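Local coordinates for protein CMP-sialic acid transporter 1 (PDB 6I1R) that probably carries CMP-sialic acid from the cytoplasm into the Golgi as a membrane antiporter, and is captured here in an outward-facing state with CMP bound, at residues 37-42 with 226-231; 46-51 with 246-251; 76-81 with 196-201; 82-87 with 170-175. The protein carries 5 engineered substitutions. All blocks are in the same frame, centred on the assembly; numbering follows the deposited sequence.

Overall arrangement
After helix 3-24, helix 37-59 supplies residues 37-42 to contact 1 and 46-51 to contact 2. Helix 76-92 follows, with 76-81 in contact 3 and 82-87 in contact 4. The partners come later. Helix 160-186 closes the shortest loop, contact 4. Helix 191-216 then closes contact 3, which encloses contact 4. Short helix 224-227 with its following turn closes contact 1, and helix 234-256 closes contact 2. These last two loops cross, and each encloses contacts 3 and 4. Contacts 1, 3 and 4 all touch CMP. Tyr-199 of contact 3 meets Glu-42 of contact 1 and Gly-247 of contact 2, linking helices 37-59, 191-216 and 234-256.

Contact 1: residues 37-42 with 226-231. With C5P (cytidine-5'-monophosphate), chain D.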
loop_
_atom_site.group_PDB
_atom_site.type_symbol
_atom_site.label_atom_id
_atom_site.label_comp_id
_atom_site.label_asym_id
_atom_site.label_seq_id
_atom_site.Cartn_x
_atom_site.Cartn_y
_atom_site.Cartn_z
ATOM N N ILE B 37 2.919 10.359 8.407
ATOM C CA ILE B 37 3.056 9.931 9.811
ATOM C C ILE B 37 4.401 10.403 10.380
ATOM O O ILE B 37 4.430 10.938 11.487
ATOM C CB ILE B 37 2.853 8.409 9.961
ATOM C CG1 ILE B 37 1.362 8.067 10.016
ATOM C CG2 ILE B 37 3.604 7.863 11.172
ATOM C CD1 ILE B 37 1.066 6.595 10.102
ATOM N N PRO B 38 5.513 10.206 9.643
ATOM C CA PRO B 38 6.827 10.642 10.143
ATOM C C PRO B 38 6.866 12.142 10.476
ATOM O O PRO B 38 7.590 12.547 11.384
ATOM C CB PRO B 38 7.817 10.332 9.012
ATOM C CG PRO B 38 7.150 9.217 8.261
ATOM C CD PRO B 38 5.681 9.568 8.331
ATOM N N PHE B 39 6.094 12.940 9.740
ATOM C CA PHE B 39 5.977 14.377 9.995
ATOM C C PHE B 39 5.285 14.606 11.346
ATOM O O PHE B 39 5.811 15.317 12.202
ATOM C CB PHE B 39 5.231 15.058 8.844
ATOM C CG PHE B 39 4.921 16.520 9.052
ATOM C CD1 PHE B 39 5.877 17.494 8.804
ATOM C CD2 PHE B 39 3.665 16.922 9.480
ATOM C CE1 PHE B 39 5.585 18.837 8.989
ATOM C CE2 PHE B 39 3.375 18.265 9.664
ATOM C CZ PHE B 39 4.335 19.220 9.419
ATOM N N LEU B 40 4.115 13.993 11.526
ATOM C CA LEU B 40 3.359 14.110 12.780
ATOM C C LEU B 40 4.156 13.496 13.937
ATOM O O LEU B 40 4.108 14.002 15.057
ATOM C CB LEU B 40 2.002 13.411 12.637
ATOM C CG LEU B 40 1.034 14.009 11.617
ATOM C CD1 LEU B 40 -0.329 13.342 11.724
ATOM C CD2 LEU B 40 0.901 15.515 11.795
ATOM N N ALA B 41 4.872 12.407 13.666
ATOM C CA ALA B 41 5.671 11.735 14.692
ATOM C C ALA B 41 6.789 12.666 15.173
ATOM O O ALA B 41 7.056 12.736 16.370
ATOM C CB ALA B 41 6.225 10.435 14.161
ATOM N N GLU B 42 7.428 13.376 14.244
ATOM C CA GLU B 42 8.486 14.333 14.589
ATOM C C GLU B 42 7.880 15.518 15.352
ATOM O O GLU B 42 8.442 15.967 16.352
ATOM C CB GLU B 42 9.215 14.826 13.336
ATOM C CG GLU B 42 10.302 13.882 12.849
ATOM C CD GLU B 42 11.492 13.748 13.782
ATOM O OE1 GLU B 42 12.468 14.504 13.609
ATOM O OE2 GLU B 42 11.438 12.884 14.681
ATOM N N GLN B 226 -3.495 19.980 3.292
ATOM C CA GLN B 226 -4.933 19.708 3.185
ATOM C C GLN B 226 -5.188 18.206 3.374
ATOM O O GLN B 226 -6.106 17.801 4.088
ATOM C CB GLN B 226 -5.447 20.190 1.826
ATOM C CG GLN B 226 -6.964 20.195 1.696
ATOM C CD GLN B 226 -7.409 20.602 0.313
ATOM O OE1 GLN B 226 -6.966 20.049 -0.693
ATOM N NE2 GLN B 226 -8.301 21.576 0.249
ATOM N N ARG B 227 -4.342 17.396 2.747
ATOM C CA ARG B 227 -4.471 15.936 2.722
ATOM C C ARG B 227 -4.052 15.325 4.069
ATOM O O ARG B 227 -4.379 14.170 4.354
ATOM C CB ARG B 227 -3.599 15.395 1.583
ATOM C CG ARG B 227 -3.788 13.920 1.262
ATOM C CD ARG B 227 -3.086 13.541 -0.031
ATOM N NE ARG B 227 -1.646 13.775 0.012
ATOM C CZ ARG B 227 -1.031 14.860 -0.459
ATOM N NH1 ARG B 227 0.288 14.949 -0.391
ATOM N NH2 ARG B 227 -1.726 15.849 -0.992
ATOM N N LEU B 228 -3.372 16.115 4.900
ATOM C CA LEU B 228 -2.578 15.627 6.042
ATOM C C LEU B 228 -3.381 14.676 6.941
ATOM O O LEU B 228 -2.817 13.716 7.457
ATOM C CB LEU B 228 -2.083 16.830 6.851
ATOM C CG LEU B 228 -0.986 16.532 7.873
ATOM C CD1 LEU B 228 0.390 16.845 7.302
ATOM C CD2 LEU B 228 -1.214 17.312 9.159
ATOM N N PHE B 229 -4.671 14.942 7.143
ATOM C CA PHE B 229 -5.467 14.204 8.138
ATOM C C PHE B 229 -6.297 13.092 7.479
ATOM O O PHE B 229 -6.983 12.353 8.184
ATOM C CB PHE B 229 -6.373 15.166 8.913
ATOM C CG PHE B 229 -5.809 15.668 10.221
ATOM C CD1 PHE B 229 -4.492 16.093 10.317
ATOM C CD2 PHE B 229 -6.608 15.738 11.353
ATOM C CE1 PHE B 229 -3.983 16.557 11.521
ATOM C CE2 PHE B 229 -6.098 16.207 12.555
ATOM C CZ PHE B 229 -4.786 16.616 12.636
ATOM N N ASN B 230 -6.237 12.951 6.155
ATOM C CA ASN B 230 -7.145 12.039 5.441
ATOM C C ASN B 230 -6.937 10.596 5.923
ATOM O O ASN B 230 -5.807 10.154 6.139
ATOM C CB ASN B 230 -6.978 12.125 3.921
ATOM C CG ASN B 230 -7.703 13.303 3.300
ATOM O OD1 ASN B 230 -8.709 13.773 3.825
ATOM N ND2 ASN B 230 -7.208 13.775 2.169
ATOM N N GLY B 231 -8.051 9.888 6.112
ATOM C CA GLY B 231 -8.043 8.457 6.427
ATOM C C GLY B 231 -7.589 8.152 7.846
ATOM O O GLY B 231 -7.551 6.981 8.233
HETATM O O3P C5P D . 12.812 10.704 12.826
HETATM P P C5P D . 13.240 10.406 11.410
HETATM O O1P C5P D . 14.480 9.552 11.301
HETATM O O2P C5P D . 12.115 9.990 10.492
HETATM O "O5'" C5P D . 13.703 11.838 10.835
HETATM C "C5'" C5P D . 13.000 12.446 9.753
HETATM C "C4'" C5P D . 13.948 12.642 8.578
HETATM O "O4'" C5P D . 13.885 11.504 7.714
HETATM C "C3'" C5P D . 13.572 13.871 7.763
HETATM O "O3'" C5P D . 14.630 14.836 7.827
HETATM C "C2'" C5P D . 13.310 13.375 6.346
HETATM O "O2'" C5P D . 14.182 13.975 5.379
HETATM C "C1'" C5P D . 13.536 11.871 6.376
HETATM N N1 C5P D . 12.310 11.179 5.970
HETATM C C2 C5P D . 11.876 11.244 4.631
HETATM N N3 C5P D . 10.747 10.609 4.249
HETATM C C4 C5P D . 10.024 9.907 5.149
HETATM C C5 C5P D . 10.440 9.834 6.473
HETATM C C6 C5P D . 11.601 10.486 6.868
HETATM O O2 C5P D . 12.540 11.892 3.792
HETATM N N4 C5P D . 8.892 9.272 4.758
#
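Phe-39 and Leu-40 lie near the start of helix 37-59, a wall of the CMP pocket, and meet Leu-228 on the side away from the nucleotide. Leu-228 belongs to the type I turn from Arg-227 to Asn-230, which follows short helix 224-227. Its two methyls divide the work. CD1 lies obliquely to the Phe-39 ring, 3.9 Å from Phe-39 CD2. CD2 of Leu-228 meets CD2 of Leu-40 at 3.8 Å. Phe-39 CG stands anti to the backbone N (chi1 174°), and its side chain crosses that of Leu-228 at about a right angle. The same ring packs edge-to-face with Trp-224. On the pocket side, Pro-38 CB lies 3.7 Å from cytosine C5. The Glu-42 chain bends at chi2 (-67°), and its OE2 comes 3.2 Å from O3P of CMP. That oxygen also forms a salt bridge with Lys-45. Were Glu-42 a glutamine, the salt bridge to Lys-45 would probably be lost, leaving that charge without its mate. The helix thus has two chemically different sides. One meets the turn through apolar side chains, with no hydrogen bond between the segments. The other sets a carboxylate near the phosphate, where Lys-45 would probably ease any repulsion between them.

Contact 2: residues 46-51 with 246-251; sequences LSVSGF and TGLLVS
Val-48 holds CG1 anti to its own backbone N (chi1 159°), which aims this methyl at Leu-248. Leu-248 turns CG anti to its carbonyl carbon (chi1 -70°), and the extended chain beyond it reaches across to helix 37-59. Its CD1 meets Val-48 CG1 at 3.7 Å, the two side chains passing at a slant. The other branch, CD2, lies 3.6 Å from OG of Ser-49. This second touch is no hydrogen bond. The Ser-49 hydroxyl bonds instead to the carbonyl of Lys-45 in its own helix, and has a weak further bond to Asn-195 ND2. The backbones stay well apart, with the CA atoms of Ser-49 and Leu-248 8.4 Å from each other. Leu-248 meets both Val-48 and Ser-49 across this separation. Helix 191-216 packs close by: Leu-46 rests on its Tyr-199, and Ser-251 bonds Asn-195 through OG. Both segments lie in predicted transmembrane helices. The side chain of Leu-248 is about 10 Å from the bound CMP, so the contact is packing at a distance from the ligand. With no hydrogen bond across it, the pairing rests on methyl contacts, and the serine meets its polar need mostly within its own helix.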
loop_
_atom_site.group_PDB
_atom_site.type_symbol
_atom_site.label_atom_id
_atom_site.label_comp_id
_atom_site.label_asym_id
_atom_site.label_seq_id
_atom_site.Cartn_x
_atom_site.Cartn_y
_atom_site.Cartn_z
ATOM N N LEU B 46 9.139 16.883 18.832
ATOM C CA LEU B 46 9.609 18.267 18.932
ATOM C C LEU B 46 8.819 19.014 20.013
ATOM O O LEU B 46 9.399 19.779 20.786
ATOM C CB LEU B 46 9.454 18.959 17.572
ATOM C CG LEU B 46 9.581 20.482 17.589
ATOM C CD1 LEU B 46 10.963 20.910 18.058
ATOM C CD2 LEU B 46 9.277 21.066 16.219
ATOM N N SER B 47 7.503 18.807 20.049
ATOM C CA SER B 47 6.634 19.570 20.946
ATOM C C SER B 47 6.643 18.966 22.358
ATOM O O SER B 47 6.408 19.686 23.328
ATOM C CB SER B 47 5.233 19.677 20.390
ATOM O OG SER B 47 4.510 18.468 20.568
ATOM N N VAL B 48 6.913 17.665 22.482
ATOM C CA VAL B 48 7.015 17.025 23.804
ATOM C C VAL B 48 8.386 17.350 24.417
ATOM O O VAL B 48 8.507 17.472 25.638
ATOM C CB VAL B 48 6.758 15.505 23.728
ATOM C CG1 VAL B 48 7.340 14.750 24.915
ATOM C CG2 VAL B 48 5.275 15.199 23.589
ATOM N N SER B 49 9.415 17.481 23.583
ATOM C CA SER B 49 10.742 17.856 24.073
ATOM C C SER B 49 10.726 19.319 24.534
ATOM O O SER B 49 11.182 19.637 25.635
ATOM C CB SER B 49 11.795 17.613 23.024
ATOM O OG SER B 49 11.868 16.233 22.699
ATOM N N GLY B 50 10.184 20.191 23.687
ATOM C CA GLY B 50 10.009 21.602 24.022
ATOM C C GLY B 50 9.254 21.787 25.328
ATOM O O GLY B 50 9.624 22.628 26.148
ATOM N N PHE B 51 8.202 20.995 25.526
ATOM C CA PHE B 51 7.428 21.055 26.765
ATOM C C PHE B 51 8.342 20.764 27.960
ATOM O O PHE B 51 8.366 21.530 28.919
ATOM C CB PHE B 51 6.256 20.070 26.747
ATOM C CG PHE B 51 5.539 19.951 28.067
ATOM C CD1 PHE B 51 4.550 20.856 28.423
ATOM C CD2 PHE B 51 5.867 18.947 28.967
ATOM C CE1 PHE B 51 3.898 20.752 29.642
ATOM C CE2 PHE B 51 5.216 18.846 30.187
ATOM C CZ PHE B 51 4.231 19.749 30.522
ATOM N N THR B 246 8.873 5.869 20.954
ATOM C CA THR B 246 10.093 5.082 20.747
ATOM C C THR B 246 11.242 6.013 20.335
ATOM O O THR B 246 12.374 5.831 20.780
ATOM C CB THR B 246 9.867 3.952 19.733
ATOM O OG1 THR B 246 9.344 4.510 18.528
ATOM C CG2 THR B 246 8.927 2.882 20.249
ATOM N N GLY B 247 10.937 7.020 19.519
ATOM C CA GLY B 247 11.931 7.983 19.051
ATOM C C GLY B 247 12.543 8.803 20.179
ATOM O O GLY B 247 13.707 9.197 20.089
ATOM N N LEU B 248 11.772 9.081 21.230
ATOM C CA LEU B 248 12.301 9.799 22.401
ATOM C C LEU B 248 13.232 8.871 23.192
ATOM O O LEU B 248 14.245 9.317 23.741
ATOM C CB LEU B 248 11.147 10.291 23.283
ATOM C CG LEU B 248 10.298 11.426 22.709
ATOM C CD1 LEU B 248 9.125 11.736 23.626
ATOM C CD2 LEU B 248 11.134 12.677 22.474
ATOM N N LEU B 249 12.880 7.590 23.244
ATOM C CA LEU B 249 13.695 6.597 23.940
ATOM C C LEU B 249 15.020 6.415 23.193
ATOM O O LEU B 249 16.072 6.286 23.819
ATOM C CB LEU B 249 12.928 5.274 24.037
ATOM C CG LEU B 249 11.602 5.324 24.795
ATOM C CD1 LEU B 249 10.882 3.988 24.706
ATOM C CD2 LEU B 249 11.809 5.719 26.249
ATOM N N VAL B 250 14.966 6.421 21.863
ATOM C CA VAL B 250 16.179 6.299 21.055
ATOM C C VAL B 250 17.125 7.451 21.422
ATOM O O VAL B 250 18.321 7.229 21.605
ATOM C CB VAL B 250 15.868 6.270 19.544
ATOM C CG1 VAL B 250 17.124 6.431 18.698
ATOM C CG2 VAL B 250 15.126 5.002 19.149
ATOM N N SER B 251 16.580 8.660 21.557
ATOM C CA SER B 251 17.387 9.832 21.900
ATOM C C SER B 251 17.994 9.650 23.296
ATOM O O SER B 251 19.189 9.876 23.493
ATOM C CB SER B 251 16.581 11.106 21.809
ATOM O OG SER B 251 17.419 12.214 21.505
#

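Contact 3: residues 76-81 with 196-201. With C5P (cytidine-5'-monophosphate), chain D.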
loop_
_atom_site.group_PDB
_atom_site.type_symbol
_atom_site.label_atom_id
_atom_site.label_comp_id
_atom_site.label_asym_id
_atom_site.label_seq_id
_atom_site.Cartn_x
_atom_site.Cartn_y
_atom_site.Cartn_z
ATOM N N VAL B 76 21.556 19.408 11.756
ATOM C CA VAL B 76 20.980 19.273 10.412
ATOM C C VAL B 76 21.362 17.896 9.852
ATOM O O VAL B 76 20.548 17.237 9.201
ATOM C CB VAL B 76 21.449 20.399 9.464
ATOM C CG1 VAL B 76 20.801 20.285 8.090
ATOM C CG2 VAL B 76 21.207 21.789 10.035
ATOM N N VAL B 77 22.590 17.465 10.141
ATOM C CA VAL B 77 23.234 16.356 9.423
ATOM C C VAL B 77 22.331 15.114 9.448
ATOM O O VAL B 77 22.016 14.577 8.386
ATOM C CB VAL B 77 24.644 16.065 9.980
ATOM C CG1 VAL B 77 25.234 14.781 9.411
ATOM C CG2 VAL B 77 25.590 17.234 9.743
ATOM N N PRO B 78 21.892 14.661 10.640
ATOM C CA PRO B 78 21.038 13.462 10.677
ATOM C C PRO B 78 19.866 13.537 9.685
ATOM O O PRO B 78 19.565 12.548 9.015
ATOM C CB PRO B 78 20.506 13.396 12.115
ATOM C CG PRO B 78 21.570 14.089 12.916
ATOM C CD PRO B 78 22.054 15.193 12.000
ATOM N N SER B 79 19.236 14.705 9.590
ATOM C CA SER B 79 18.095 14.904 8.692
ATOM C C SER B 79 18.536 14.794 7.227
ATOM O O SER B 79 17.794 14.260 6.401
ATOM C CB SER B 79 17.410 16.221 8.961
ATOM O OG SER B 79 16.704 16.183 10.193
ATOM N N VAL B 80 19.729 15.298 6.908
ATOM C CA VAL B 80 20.270 15.202 5.546
ATOM C C VAL B 80 20.538 13.728 5.217
ATOM O O VAL B 80 20.245 13.280 4.109
ATOM C CB VAL B 80 21.541 16.056 5.366
ATOM C CG1 VAL B 80 22.321 15.669 4.116
ATOM C CG2 VAL B 80 21.219 17.542 5.349
ATOM N N ILE B 81 21.098 12.989 6.172
ATOM C CA ILE B 81 21.382 11.567 5.970
ATOM C C ILE B 81 20.054 10.834 5.744
ATOM O O ILE B 81 19.912 10.079 4.783
ATOM C CB ILE B 81 22.167 10.963 7.155
ATOM C CG1 ILE B 81 23.521 11.648 7.369
ATOM C CG2 ILE B 81 22.330 9.460 6.975
ATOM C CD1 ILE B 81 24.135 11.383 8.726
ATOM N N VAL B 196 15.147 19.228 20.978
ATOM C CA VAL B 196 14.424 20.358 20.369
ATOM C C VAL B 196 15.131 20.777 19.072
ATOM O O VAL B 196 14.462 21.042 18.076
ATOM C CB VAL B 196 14.268 21.539 21.348
ATOM C CG1 VAL B 196 13.986 22.853 20.629
ATOM C CG2 VAL B 196 13.189 21.267 22.387
ATOM N N GLN B 197 16.462 20.827 19.079
ATOM C CA GLN B 197 17.220 21.217 17.884
ATOM C C GLN B 197 17.136 20.103 16.835
ATOM O O GLN B 197 16.881 20.359 15.654
ATOM C CB GLN B 197 18.693 21.465 18.214
ATOM C CG GLN B 197 18.938 22.541 19.259
ATOM C CD GLN B 197 20.304 22.370 19.875
ATOM O OE1 GLN B 197 21.314 22.797 19.318
ATOM N NE2 GLN B 197 20.345 21.715 21.024
ATOM N N LEU B 198 17.371 18.874 17.287
ATOM C CA LEU B 198 17.370 17.698 16.419
ATOM C C LEU B 198 16.032 17.599 15.676
ATOM O O LEU B 198 16.006 17.504 14.450
ATOM C CB LEU B 198 17.620 16.454 17.279
ATOM C CG LEU B 198 17.681 15.122 16.531
ATOM C CD1 LEU B 198 18.838 15.101 15.541
ATOM C CD2 LEU B 198 17.797 13.962 17.508
ATOM N N TYR B 199 14.936 17.644 16.430
ATOM C CA TYR B 199 13.598 17.381 15.890
ATOM C C TYR B 199 13.032 18.617 15.179
ATOM O O TYR B 199 12.040 18.497 14.461
ATOM C CB TYR B 199 12.656 16.908 17.002
ATOM C CG TYR B 199 13.073 15.627 17.681
ATOM C CD1 TYR B 199 13.604 14.569 16.957
ATOM C CD2 TYR B 199 12.923 15.459 19.050
ATOM C CE1 TYR B 199 13.986 13.389 17.573
ATOM C CE2 TYR B 199 13.298 14.284 19.681
ATOM C CZ TYR B 199 13.829 13.244 18.939
ATOM O OH TYR B 199 14.200 12.080 19.547
ATOM N N THR B 200 13.633 19.790 15.373
ATOM C CA THR B 200 13.243 20.970 14.596
ATOM C C THR B 200 13.655 20.754 13.135
ATOM O O THR B 200 12.836 20.884 12.224
ATOM C CB THR B 200 13.833 22.255 15.194
ATOM O OG1 THR B 200 13.101 22.542 16.385
ATOM C CG2 THR B 200 13.759 23.446 14.263
ATOM N N PHE B 201 14.919 20.398 12.927
ATOM C CA PHE B 201 15.446 20.169 11.583
ATOM C C PHE B 201 14.713 18.993 10.925
ATOM O O PHE B 201 14.458 19.016 9.720
ATOM C CB PHE B 201 16.960 19.950 11.631
ATOM C CG PHE B 201 17.758 21.203 11.886
ATOM C CD1 PHE B 201 17.728 22.256 10.984
ATOM C CD2 PHE B 201 18.540 21.333 13.025
ATOM C CE1 PHE B 201 18.459 23.412 11.216
ATOM C CE2 PHE B 201 19.273 22.488 13.253
ATOM C CZ PHE B 201 19.232 23.525 12.349
HETATM O O3P C5P D . 12.812 10.704 12.826
HETATM P P C5P D . 13.240 10.406 11.410
HETATM O O1P C5P D . 14.480 9.552 11.301
HETATM O O2P C5P D . 12.115 9.990 10.492
HETATM O "O5'" C5P D . 13.703 11.838 10.835
HETATM C "C5'" C5P D . 13.000 12.446 9.753
HETATM C "C4'" C5P D . 13.948 12.642 8.578
HETATM O "O4'" C5P D . 13.885 11.504 7.714
HETATM C "C3'" C5P D . 13.572 13.871 7.763
HETATM O "O3'" C5P D . 14.630 14.836 7.827
HETATM C "C2'" C5P D . 13.310 13.375 6.346
HETATM O "O2'" C5P D . 14.182 13.975 5.379
HETATM C "C1'" C5P D . 13.536 11.871 6.376
HETATM N N1 C5P D . 12.310 11.179 5.970
HETATM C C2 C5P D . 11.876 11.244 4.631
HETATM N N3 C5P D . 10.747 10.609 4.249
HETATM C C4 C5P D . 10.024 9.907 5.149
HETATM C C5 C5P D . 10.440 9.834 6.473
HETATM C C6 C5P D . 11.601 10.486 6.868
HETATM O O2 C5P D . 12.540 11.892 3.792
HETATM N N4 C5P D . 8.892 9.272 4.758
#
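Val-76 lays CG2 over the centre of one face of the Phe-201 ring, in a CH-pi contact. The methyl is 3.5 Å from the ring centroid and 15° off the ring normal. This is the closely packed part of the contact. In Phe-201, chi1 (-74°) sends the ring toward helix 76-92, and chi2 (-63°) turns a face to Val-76. With only an alanine methyl in place of Phe-201, Val-76 CG2 is likely to lose the aromatic face it lies on, and a gap to open beside Tyr-75, which also touches this side chain. The two helices, 76-92 and 191-216, run in roughly the same direction here. Their short segments cross at -35°, with axes 8.6 Å apart, inside the all-helical bundle of this DMT-clan transporter. Packing is sparser toward Pro-78, whose CG meets CD1 of Leu-198 at 3.9 Å. Ser-79 belongs to the CMP pocket as well as to this contact. Its CB lies 3.3 Å from O3' of the ribose, while its OG sits 3.5 Å from the carbonyl carbon of Phe-201.

Contact 4: residues 82-87 with 170-175; sequences YLIHNN and ACLSAL. With C5P (cytidine-5'-monophosphate), chain D.
His-85 and Leu-172 mark the closest backbone approach, their CA atoms 6.1 Å apart, where helices 76-92 and 160-186 run nearly antiparallel (157°) with segment axes 9.3 Å apart. His-85 CG is anti to the backbone N (chi1 -176°), and the imidazole reaches helix 160-186. Leu-172 CB meets it at the ring edge, 4.0 Å from CD2 of His-85. NE2 of His-85 lies 3.6 Å from Ser-173 CB. Beside this pair, Ile-84 CG2 touches CD1 of Leu-172, the two chains crossing at about a right angle. Another side of helix 76-92 faces CMP. Tyr-82 offers a ring face to the phosphate, with O1P 3.2 Å above the ring plane over its centre. Leu-83 CB and CD1 border the ribose O2', and the Asn-86 amide lies beside the cytosine, OD1 3.4 Å from N3. Helix 76-92 therefore packs on helix 160-186 by van der Waals contacts, the imidazole NE2 included, with no hydrogen bond between the two segments, and touches phosphate, sugar and base with other residues.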
loop_
_atom_site.group_PDB
_atom_site.type_symbol
_atom_site.label_atom_id
_atom_site.label_comp_id
_atom_site.label_asym_id
_atom_site.label_seq_id
_atom_site.Cartn_x
_atom_site.Cartn_y
_atom_site.Cartn_z
ATOM N N TYR B 82 19.090 11.076 6.630
ATOM C CA TYR B 82 17.803 10.379 6.587
ATOM C C TYR B 82 17.061 10.694 5.281
ATOM O O TYR B 82 16.356 9.833 4.755
ATOM C CB TYR B 82 16.947 10.733 7.809
ATOM C CG TYR B 82 17.256 9.946 9.058
ATOM C CD1 TYR B 82 17.278 8.559 9.043
ATOM C CD2 TYR B 82 17.499 10.580 10.267
ATOM C CE1 TYR B 82 17.557 7.825 10.184
ATOM C CE2 TYR B 82 17.777 9.862 11.419
ATOM C CZ TYR B 82 17.804 8.478 11.379
ATOM O OH TYR B 82 18.074 7.759 12.507
ATOM N N LEU B 83 17.213 11.917 4.771
ATOM C CA LEU B 83 16.620 12.309 3.485
ATOM C C LEU B 83 17.224 11.458 2.363
ATOM O O LEU B 83 16.504 10.879 1.547
ATOM C CB LEU B 83 16.887 13.800 3.245
ATOM C CG LEU B 83 16.359 14.373 1.930
ATOM C CD1 LEU B 83 14.860 14.623 2.008
ATOM C CD2 LEU B 83 17.092 15.655 1.564
ATOM N N ILE B 84 18.553 11.403 2.337
ATOM C CA ILE B 84 19.290 10.647 1.323
ATOM C C ILE B 84 18.929 9.162 1.463
ATOM O O ILE B 84 18.687 8.475 0.470
ATOM C CB ILE B 84 20.809 10.900 1.451
ATOM C CG1 ILE B 84 21.165 12.362 1.164
ATOM C CG2 ILE B 84 21.599 9.951 0.562
ATOM C CD1 ILE B 84 22.468 12.812 1.786
ATOM N N HIS B 85 18.874 8.696 2.706
ATOM C CA HIS B 85 18.503 7.320 3.022
ATOM C C HIS B 85 17.147 6.969 2.397
ATOM O O HIS B 85 17.017 5.926 1.770
ATOM C CB HIS B 85 18.492 7.111 4.541
ATOM C CG HIS B 85 18.212 5.705 4.950
ATOM N ND1 HIS B 85 16.977 5.302 5.405
ATOM C CD2 HIS B 85 19.005 4.612 4.985
ATOM C CE1 HIS B 85 17.023 4.018 5.706
ATOM N NE2 HIS B 85 18.246 3.570 5.440
ATOM N N ASN B 86 16.155 7.843 2.550
ATOM C CA ASN B 86 14.796 7.559 2.069
ATOM C C ASN B 86 14.785 7.433 0.539
ATOM O O ASN B 86 14.023 6.634 -0.009
ATOM C CB ASN B 86 13.787 8.608 2.542
ATOM C CG ASN B 86 12.356 8.116 2.471
ATOM O OD1 ASN B 86 11.581 8.563 1.629
ATOM N ND2 ASN B 86 12.001 7.183 3.340
ATOM N N ASN B 87 15.622 8.216 -0.143
ATOM C CA ASN B 87 15.760 8.131 -1.600
ATOM C C ASN B 87 16.374 6.777 -1.976
ATOM O O ASN B 87 15.940 6.129 -2.932
ATOM C CB ASN B 87 16.629 9.257 -2.167
ATOM C CG ASN B 87 16.185 10.638 -1.735
ATOM O OD1 ASN B 87 14.995 10.883 -1.545
ATOM N ND2 ASN B 87 17.136 11.544 -1.577
ATOM N N ALA B 170 22.265 0.625 4.350
ATOM C CA ALA B 170 22.612 0.222 5.716
ATOM C C ALA B 170 23.702 1.134 6.292
ATOM O O ALA B 170 23.681 1.451 7.483
ATOM C CB ALA B 170 23.046 -1.224 5.726
ATOM N N CYS B 171 24.651 1.542 5.450
ATOM C CA CYS B 171 25.748 2.420 5.870
ATOM C C CYS B 171 25.206 3.797 6.278
ATOM O O CYS B 171 25.656 4.375 7.268
ATOM C CB CYS B 171 26.777 2.584 4.758
ATOM S SG CYS B 171 27.491 1.013 4.202
ATOM N N LEU B 172 24.248 4.311 5.510
ATOM C CA LEU B 172 23.620 5.601 5.806
ATOM C C LEU B 172 22.780 5.484 7.085
ATOM O O LEU B 172 22.886 6.323 7.983
ATOM C CB LEU B 172 22.756 6.030 4.616
ATOM C CG LEU B 172 23.524 6.395 3.345
ATOM C CD1 LEU B 172 22.601 6.400 2.138
ATOM C CD2 LEU B 172 24.218 7.740 3.495
ATOM N N SER B 173 21.950 4.445 7.155
ATOM C CA SER B 173 21.142 4.174 8.345
ATOM C C SER B 173 22.026 4.229 9.596
ATOM O O SER B 173 21.729 4.949 10.549
ATOM C CB SER B 173 20.440 2.846 8.235
ATOM O OG SER B 173 19.794 2.512 9.455
ATOM N N ALA B 174 23.113 3.463 9.562
ATOM C CA ALA B 174 24.070 3.407 10.665
ATOM C C ALA B 174 24.671 4.796 10.915
ATOM O O ALA B 174 24.716 5.257 12.055
ATOM C CB ALA B 174 25.146 2.396 10.359
ATOM N N LEU B 175 25.122 5.449 9.846
ATOM C CA LEU B 175 25.778 6.758 9.955
ATOM C C LEU B 175 24.861 7.743 10.691
ATOM O O LEU B 175 25.323 8.491 11.555
ATOM C CB LEU B 175 26.130 7.266 8.553
ATOM C CG LEU B 175 26.800 8.638 8.491
ATOM C CD1 LEU B 175 28.106 8.646 9.270
ATOM C CD2 LEU B 175 27.037 9.058 7.048
HETATM O O3P C5P D . 12.812 10.704 12.826
HETATM P P C5P D . 13.240 10.406 11.410
HETATM O O1P C5P D . 14.480 9.552 11.301
HETATM O O2P C5P D . 12.115 9.990 10.492
HETATM O "O5'" C5P D . 13.703 11.838 10.835
HETATM C "C5'" C5P D . 13.000 12.446 9.753
HETATM C "C4'" C5P D . 13.948 12.642 8.578
HETATM O "O4'" C5P D . 13.885 11.504 7.714
HETATM C "C3'" C5P D . 13.572 13.871 7.763
HETATM O "O3'" C5P D . 14.630 14.836 7.827
HETATM C "C2'" C5P D . 13.310 13.375 6.346
HETATM O "O2'" C5P D . 14.182 13.975 5.379
HETATM C "C1'" C5P D . 13.536 11.871 6.376
HETATM N N1 C5P D . 12.310 11.179 5.970
HETATM C C2 C5P D . 11.876 11.244 4.631
HETATM N N3 C5P D . 10.747 10.609 4.249
HETATM C C4 C5P D . 10.024 9.907 5.149
HETATM C C5 C5P D . 10.440 9.834 6.473
HETATM C C6 C5P D . 11.601 10.486 6.868
HETATM O O2 C5P D . 12.540 11.892 3.792
HETATM N N4 C5P D . 8.892 9.272 4.758
#